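Local coordinates for protein Cry23AA1 (Bacillus thuringiensis, PDB 4RHZ) that probably acts as an insecticidal, aerolysin-type beta-pore-forming toxin, paired in a binary complex with Cry37Aa1, and binds a zinc ion, at residues E9-M14 with T21-T26; S190-A195 with L203-D208. All coordinates share one frame; numbering follows the deposited sequence.

Interaction 1: residues E9-M14 with T21-T26; sequences EINNYM and TTVKST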
ATOM      1  N   GLU A   9      -7.397  30.510 -22.468  1.00 32.54           N
ATOM      2  CA  GLU A   9      -7.374  31.515 -21.422  1.00 33.40           C
ATOM      3  C   GLU A   9      -6.836  32.858 -22.055  1.00 34.39           C
ATOM      4  O   GLU A   9      -7.279  33.948 -21.649  1.00 33.91           O
ATOM      5  CB  GLU A   9      -6.497  31.168 -20.240  1.00 32.98           C
ATOM      6  CG  GLU A   9      -6.871  29.965 -19.351  1.00 35.00           C
ATOM      7  CD  GLU A   9      -8.246  29.969 -18.821  1.00 40.48           C
ATOM      8  OE1 GLU A   9      -8.747  31.080 -18.498  1.00 41.77           O
ATOM      9  OE2 GLU A   9      -8.839  28.846 -18.734  1.00 38.57           O
ATOM     10  N   ILE A  10      -5.928  32.756 -23.039  1.00 33.44           N
ATOM     11  CA  ILE A  10      -5.581  33.899 -23.875  1.00 34.23           C
ATOM     12  C   ILE A  10      -6.845  34.348 -24.630  1.00 34.09           C
ATOM     13  O   ILE A  10      -7.142  35.504 -24.733  1.00 34.39           O
ATOM     14  CB  ILE A  10      -4.511  33.561 -24.889  1.00 34.33           C
ATOM     15  CG1 ILE A  10      -3.177  33.443 -24.230  1.00 33.14           C
ATOM     16  CG2 ILE A  10      -4.437  34.643 -25.960  1.00 33.97           C
ATOM     17  CD1 ILE A  10      -2.920  34.453 -23.222  1.00 35.66           C
ATOM     18  N   ASN A  11      -7.625  33.419 -25.103  1.00 34.07           N
ATOM     19  CA  ASN A  11      -8.823  33.814 -25.784  1.00 35.38           C
ATOM     20  C   ASN A  11      -9.648  34.681 -24.803  1.00 37.37           C
ATOM     21  O   ASN A  11     -10.168  35.746 -25.178  1.00 37.69           O
ATOM     22  CB  ASN A  11      -9.555  32.565 -26.267  1.00 34.14           C
ATOM     23  CG  ASN A  11     -10.789  32.854 -27.054  1.00 33.25           C
ATOM     24  OD1 ASN A  11     -11.809  33.305 -26.507  1.00 33.63           O
ATOM     25  ND2 ASN A  11     -10.757  32.516 -28.346  1.00 31.91           N
ATOM     26  N   ASN A  12      -9.719  34.263 -23.541  1.00 37.87           N
ATOM     27  CA  ASN A  12     -10.622  34.954 -22.633  1.00 38.81           C
ATOM     28  C   ASN A  12     -10.064  36.339 -22.258  1.00 37.87           C
ATOM     29  O   ASN A  12     -10.798  37.295 -22.163  1.00 37.85           O
ATOM     30  CB  ASN A  12     -11.007  34.102 -21.394  1.00 37.68           C
ATOM     31  CG  ASN A  12     -11.941  34.858 -20.423  1.00 42.30           C
ATOM     32  OD1 ASN A  12     -13.134  35.128 -20.709  1.00 43.68           O
ATOM     33  ND2 ASN A  12     -11.396  35.206 -19.263  1.00 46.13           N
ATOM     34  N   TYR A  13      -8.764  36.407 -22.055  1.00 37.79           N
ATOM     35  CA  TYR A  13      -8.071  37.613 -21.793  1.00 38.39           C
ATOM     36  C   TYR A  13      -8.306  38.643 -22.943  1.00 39.80           C
ATOM     37  O   TYR A  13      -8.702  39.821 -22.705  1.00 39.65           O
ATOM     38  CB  TYR A  13      -6.605  37.261 -21.661  1.00 38.47           C
ATOM     39  CG  TYR A  13      -5.685  38.449 -21.655  1.00 36.67           C
ATOM     40  CD1 TYR A  13      -5.293  39.047 -20.454  1.00 36.10           C
ATOM     41  CD2 TYR A  13      -5.183  38.971 -22.851  1.00 36.64           C
ATOM     42  CE1 TYR A  13      -4.419  40.125 -20.442  1.00 36.74           C
ATOM     43  CE2 TYR A  13      -4.292  40.062 -22.850  1.00 34.73           C
ATOM     44  CZ  TYR A  13      -3.933  40.636 -21.653  1.00 36.54           C
ATOM     45  OH  TYR A  13      -3.087  41.723 -21.648  1.00 39.86           O
ATOM     46  N   MET A  14      -8.123  38.194 -24.182  1.00 38.50           N
ATOM     47  CA  MET A  14      -8.292  39.089 -25.276  1.00 37.85           C
ATOM     48  C   MET A  14      -9.708  39.641 -25.341  1.00 38.55           C
ATOM     49  O   MET A  14      -9.899  40.793 -25.687  1.00 37.81           O
ATOM     50  CB  MET A  14      -7.955  38.424 -26.603  1.00 37.03           C
ATOM     51  CG  MET A  14      -6.495  38.237 -26.872  1.00 35.28           C
ATOM     52  SD  MET A  14      -5.462  39.734 -26.875  1.00 37.14           S
ATOM     53  CE  MET A  14      -5.955  40.335 -28.500  1.00 35.11           C
ATOM     54  N   THR A  21     -14.404  39.930 -30.202  1.00 40.92           N
ATOM     55  CA  THR A  21     -15.456  38.927 -30.177  1.00 40.59           C
ATOM     56  C   THR A  21     -14.996  37.655 -30.844  1.00 41.05           C
ATOM     57  O   THR A  21     -15.667  36.652 -30.761  1.00 41.30           O
ATOM     58  CB  THR A  21     -16.744  39.376 -30.950  1.00 41.57           C
ATOM     59  OG1 THR A  21     -16.396  39.906 -32.242  1.00 40.41           O
ATOM     60  CG2 THR A  21     -17.529  40.403 -30.122  1.00 40.99           C
ATOM     61  N   THR A  22     -13.844  37.725 -31.507  1.00 39.95           N
ATOM     62  CA  THR A  22     -13.247  36.644 -32.232  1.00 39.22           C
ATOM     63  C   THR A  22     -11.739  36.836 -31.929  1.00 39.42           C
ATOM     64  O   THR A  22     -11.255  37.992 -31.966  1.00 38.22           O
ATOM     65  CB  THR A  22     -13.651  36.778 -33.709  1.00 39.40           C
ATOM     66  OG1 THR A  22     -14.810  35.975 -33.954  1.00 43.68           O
ATOM     67  CG2 THR A  22     -12.684  36.301 -34.592  1.00 39.98           C
ATOM     68  N   VAL A  23     -11.016  35.740 -31.580  1.00 37.38           N
ATOM     69  CA  VAL A  23      -9.596  35.805 -31.249  1.00 35.52           C
ATOM     70  C   VAL A  23      -8.798  34.678 -31.913  1.00 36.89           C
ATOM     71  O   VAL A  23      -9.242  33.498 -31.970  1.00 36.17           O
ATOM     72  CB  VAL A  23      -9.346  35.639 -29.765  1.00 36.69           C
ATOM     73  CG1 VAL A  23      -7.826  35.563 -29.451  1.00 32.05           C
ATOM     74  CG2 VAL A  23     -10.068  36.676 -28.935  1.00 33.25           C
ATOM     75  N   LYS A  24      -7.641  35.040 -32.444  1.00 35.35           N
ATOM     76  CA  LYS A  24      -6.752  34.063 -32.963  1.00 35.52           C
ATOM     77  C   LYS A  24      -5.366  34.282 -32.363  1.00 34.82           C
ATOM     78  O   LYS A  24      -4.813  35.444 -32.477  1.00 34.42           O
ATOM     79  CB  LYS A  24      -6.704  34.179 -34.462  1.00 37.66           C
ATOM     80  CG  LYS A  24      -6.358  32.892 -35.125  1.00 40.49           C
ATOM     81  CD  LYS A  24      -4.914  32.875 -35.506  1.00 49.56           C
ATOM     82  CE  LYS A  24      -4.781  33.030 -37.027  1.00 52.92           C
ATOM     83  NZ  LYS A  24      -3.819  31.979 -37.520  1.00 57.06           N
ATOM     84  N   SER A  25      -4.856  33.241 -31.670  1.00 31.45           N
ATOM     85  CA  SER A  25      -3.490  33.238 -31.086  1.00 31.51           C
ATOM     86  C   SER A  25      -2.534  32.241 -31.740  1.00 31.40           C
ATOM     87  O   SER A  25      -2.949  31.256 -32.262  1.00 32.07           O
ATOM     88  CB  SER A  25      -3.479  33.008 -29.549  1.00 30.77           C
ATOM     89  OG  SER A  25      -4.260  31.877 -29.095  1.00 33.00           O
ATOM     90  N   THR A  26      -1.243  32.477 -31.625  1.00 32.23           N
ATOM     91  CA  THR A  26      -0.218  31.663 -32.201  1.00 33.53           C
ATOM     92  C   THR A  26       0.914  31.738 -31.225  1.00 33.20           C
ATOM     93  O   THR A  26       1.257  32.794 -30.754  1.00 33.57           O
ATOM     94  CB  THR A  26       0.245  32.261 -33.538  1.00 34.92           C
ATOM     95  OG1 THR A  26      -0.883  32.233 -34.440  1.00 40.70           O
ATOM     96  CG2 THR A  26       1.281  31.396 -34.165  1.00 37.40           C
TER
HETATM   97  O   HOH W   1      -8.697  31.811 -29.682  1.00 35.03           O

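Interaction 2: residues S190-A195 with L203-D208; sequences SVADLA and LTNKGD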
ATOM      1  N   SER A 190       2.513  37.341 -22.667  1.00 39.86           N
ATOM      2  CA  SER A 190       3.285  36.370 -21.885  1.00 41.66           C
ATOM      3  C   SER A 190       2.327  35.413 -21.213  1.00 41.64           C
ATOM      4  O   SER A 190       1.186  35.755 -20.948  1.00 41.35           O
ATOM      5  CB  SER A 190       3.880  37.084 -20.666  1.00 41.60           C
ATOM      6  OG  SER A 190       5.230  37.424 -20.835  1.00 49.57           O
ATOM      7  N   VAL A 191       2.859  34.286 -20.776  1.00 41.42           N
ATOM      8  CA  VAL A 191       2.156  33.391 -19.871  1.00 40.91           C
ATOM      9  C   VAL A 191       2.299  33.903 -18.430  1.00 39.87           C
ATOM     10  O   VAL A 191       1.350  33.845 -17.628  1.00 39.95           O
ATOM     11  CB  VAL A 191       2.676  31.932 -20.149  1.00 42.91           C
ATOM     12  CG1 VAL A 191       4.308  31.942 -20.301  1.00 41.60           C
ATOM     13  CG2 VAL A 191       2.089  30.915 -19.192  1.00 40.13           C
ATOM     14  N   ALA A 192       3.440  34.492 -18.102  1.00 39.55           N
ATOM     15  CA  ALA A 192       3.504  35.385 -16.891  1.00 41.05           C
ATOM     16  C   ALA A 192       2.421  36.466 -16.811  1.00 41.74           C
ATOM     17  O   ALA A 192       1.831  36.661 -15.763  1.00 43.65           O
ATOM     18  CB  ALA A 192       4.847  36.065 -16.800  1.00 41.25           C
ATOM     19  N   ASP A 193       2.178  37.198 -17.903  1.00 42.93           N
ATOM     20  CA  ASP A 193       1.104  38.219 -17.965  1.00 43.42           C
ATOM     21  C   ASP A 193      -0.250  37.579 -17.659  1.00 43.19           C
ATOM     22  O   ASP A 193      -1.100  38.128 -16.897  1.00 42.69           O
ATOM     23  CB  ASP A 193       1.038  38.869 -19.367  1.00 43.62           C
ATOM     24  CG  ASP A 193       2.278  39.670 -19.708  1.00 44.92           C
ATOM     25  OD1 ASP A 193       2.940  40.155 -18.761  1.00 44.98           O
ATOM     26  OD2 ASP A 193       2.597  39.807 -20.930  1.00 48.70           O
ATOM     27  N   LEU A 194      -0.449  36.391 -18.236  1.00 42.99           N
ATOM     28  CA  LEU A 194      -1.705  35.657 -18.004  1.00 41.86           C
ATOM     29  C   LEU A 194      -1.809  35.310 -16.525  1.00 41.11           C
ATOM     30  O   LEU A 194      -2.872  35.382 -15.952  1.00 39.82           O
ATOM     31  CB  LEU A 194      -1.654  34.382 -18.786  1.00 42.34           C
ATOM     32  CG  LEU A 194      -2.850  33.860 -19.545  1.00 44.00           C
ATOM     33  CD1 LEU A 194      -2.712  32.373 -19.520  1.00 41.05           C
ATOM     34  CD2 LEU A 194      -4.196  34.317 -19.053  1.00 39.87           C
ATOM     35  N   ALA A 195      -0.684  34.932 -15.914  1.00 40.99           N
ATOM     36  CA  ALA A 195      -0.687  34.575 -14.483  1.00 42.80           C
ATOM     37  C   ALA A 195      -1.008  35.820 -13.615  1.00 44.00           C
ATOM     38  O   ALA A 195      -1.815  35.749 -12.686  1.00 45.42           O
ATOM     39  CB  ALA A 195       0.663  33.918 -14.095  1.00 40.81           C
ATOM     40  N   LEU A 203      -1.058  28.902 -12.280  1.00 40.65           N
ATOM     41  CA  LEU A 203       0.162  29.533 -12.792  1.00 40.85           C
ATOM     42  C   LEU A 203       0.511  30.722 -11.938  1.00 42.02           C
ATOM     43  O   LEU A 203      -0.386  31.495 -11.559  1.00 40.80           O
ATOM     44  CB  LEU A 203      -0.056  30.054 -14.206  1.00 39.72           C
ATOM     45  CG  LEU A 203      -0.405  29.015 -15.220  1.00 36.78           C
ATOM     46  CD1 LEU A 203      -1.268  29.665 -16.364  1.00 38.46           C
ATOM     47  CD2 LEU A 203       0.916  28.391 -15.706  1.00 29.82           C
ATOM     48  N   THR A 204       1.808  30.891 -11.707  1.00 42.80           N
ATOM     49  CA  THR A 204       2.315  32.015 -10.950  1.00 45.44           C
ATOM     50  C   THR A 204       3.482  32.668 -11.716  1.00 45.99           C
ATOM     51  O   THR A 204       4.308  31.985 -12.335  1.00 46.84           O
ATOM     52  CB  THR A 204       2.844  31.558  -9.524  1.00 45.25           C
ATOM     53  OG1 THR A 204       3.694  30.440  -9.710  1.00 46.60           O
ATOM     54  CG2 THR A 204       1.719  31.153  -8.585  1.00 46.03           C
ATOM     55  N   ASN A 205       3.563  33.987 -11.635  1.00 47.04           N
ATOM     56  CA  ASN A 205       4.622  34.788 -12.275  1.00 47.35           C
ATOM     57  C   ASN A 205       5.819  34.685 -11.367  1.00 48.08           C
ATOM     58  O   ASN A 205       5.775  35.139 -10.240  1.00 47.53           O
ATOM     59  CB  ASN A 205       4.143  36.247 -12.313  1.00 46.54           C
ATOM     60  CG  ASN A 205       5.058  37.171 -13.093  1.00 46.69           C
ATOM     61  OD1 ASN A 205       6.247  36.855 -13.398  1.00 41.25           O
ATOM     62  ND2 ASN A 205       4.478  38.348 -13.467  1.00 42.41           N
ATOM     63  N   LYS A 206       6.897  34.083 -11.817  1.00 49.85           N
ATOM     64  CA  LYS A 206       8.004  33.941 -10.910  1.00 51.75           C
ATOM     65  C   LYS A 206       9.060  35.014 -11.190  1.00 52.98           C
ATOM     66  O   LYS A 206      10.167  34.926 -10.627  1.00 53.67           O
ATOM     67  CB  LYS A 206       8.620  32.520 -11.012  1.00 52.97           C
ATOM     68  CG  LYS A 206       7.862  31.386 -10.306  1.00 56.41           C
ATOM     69  CD  LYS A 206       8.044  31.387  -8.758  1.00 63.56           C
ATOM     70  CE  LYS A 206       6.806  31.998  -8.054  1.00 69.88           C
ATOM     71  NZ  LYS A 206       7.084  32.906  -6.856  1.00 72.67           N
ATOM     72  N   GLY A 207       8.758  36.006 -12.052  1.00 52.31           N
ATOM     73  CA  GLY A 207       9.764  37.024 -12.415  1.00 52.24           C
ATOM     74  C   GLY A 207      10.622  36.594 -13.607  1.00 52.35           C
ATOM     75  O   GLY A 207      10.603  35.430 -14.007  1.00 52.31           O
ATOM     76  N   ASP A 208      11.357  37.536 -14.193  1.00 52.26           N
ATOM     77  CA  ASP A 208      12.203  37.267 -15.362  1.00 52.54           C
ATOM     78  C   ASP A 208      11.380  36.740 -16.554  1.00 50.88           C
ATOM     79  O   ASP A 208      11.911  36.199 -17.515  1.00 49.85           O
ATOM     80  CB  ASP A 208      13.380  36.339 -15.010  1.00 54.07           C
ATOM     81  CG  ASP A 208      14.663  37.127 -14.589  1.00 60.06           C
ATOM     82  OD1 ASP A 208      15.450  37.544 -15.491  1.00 64.59           O
ATOM     83  OD2 ASP A 208      14.893  37.321 -13.362  1.00 60.87           O
TER

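Interaction 1: residues E9-M14 with T21-T26
Helix 6-18, the N-terminal helix of this aerolysin-type toxin, lies on the long mixed sheet of the elongated molecule, and here it packs against strand 22-27, where Val-23 meets Asn-11 and Met-14. The axes of 9-14 and 22-26 come within 8.4 Å at 133° between their directions, the chain having turned back after the helix.

Val-23 points toward the helix and uses all three of its side-chain carbons. CG2 lies 3.6 Å from Met-14 CB, while CG1, anti to the backbone N (chi1 174°), comes up beside Met-14 CG. On its other flank Val-23 CB touches the amide end of Asn-11, with ND2 of Asn-11 3.7 Å away. That amide is carried across by a side chain whose CG is anti to the backbone N (chi1 -177°). One turn before Met-14, the CG2 branch of Ile-10 rests against Ser-25 CB at 4.1 Å; its other branch turns off from the strand. The hydroxyl of Ser-25 is hydrogen-bonded to Gln-7 NE2, earlier on the same helix. Ile-10 and Met-14 also both touch Cys-175 of strand 146-179, which pairs with 22-27.

A single water bridges the two segments: it accepts from Asn-11 ND2 at 2.6 Å and donates to Val-23 O at 2.9 Å. The strand is therefore held to the helix by methyl and methylene packing on the buried side and by a solvent-mediated amide-to-carbonyl link at Asn-11, which ties one N-H of the amide to the strand backbone.

Interaction 2: residues S190-A195 with L203-D208
Helix 191-195 crosses strand 203-205 almost at right angles, 104° between their directions, with axes only 6.8 Å apart and the CA atoms of Ala-192 and Asn-205 4.8 Å from each other. The small side chains of Ala-192 and Ala-195 on this face of the helix are consistent with so close an approach. Ala-195 points at the strand and sets its CB against the backbone, 3.7 Å from Leu-203 O and 3.8 Å from Asn-205 N, while also meeting Leu-203 CB.

From the strand side, Leu-203 points toward the helix. Its CG stands anti to its own carbonyl carbon (chi1 -61°), and the forked end divides its contacts, both loose: CD1 lies 4.4 Å from Leu-194 CD1, and CD2 reaches Val-191 CG2. Strand 203-205 is a short edge piece hydrogen-bonded to the long strand 211-235 of the aerolysin-type sheet, and Phe-213 of that strand also packs on Leu-203.

Farther along, the flat amide of Asn-205 lies over the methyl of Ala-192, whose CB is 3.8 Å from Asn-205 OD1. Both ends of this amide are held: OD1 accepts from Gly-207 N at 3.0 Å in an Asx turn, the donor tilted 33° from the carbonyl plane, and ND2 bonds to Asp-196 OD1, farther along helix 191-197. At the helix start, Asp-193 OD2 accepts from Ser-190 N, met from above the carboxylate plane.

From the N terminus, helix 6-18 runs first and a short turn returns the chain as strand 22-27, so interaction 1 closes a local loop with six residues between its segments. The chain then builds most of the long sheet before strand 182-190 leads into helix 191-197, and interaction 2 closes a second short loop, seven residues long, onto strand 203-205. The two loops follow in series, neither nested nor crossed. Their centres lie about 17 Å apart, at the same end of the elongated molecule, and both reach the same sheet. They meet where the two helices touch: Ile-10 CD1 lies 3.7 Å from Leu-194 CG, and Glu-9 CB also packs on Leu-194.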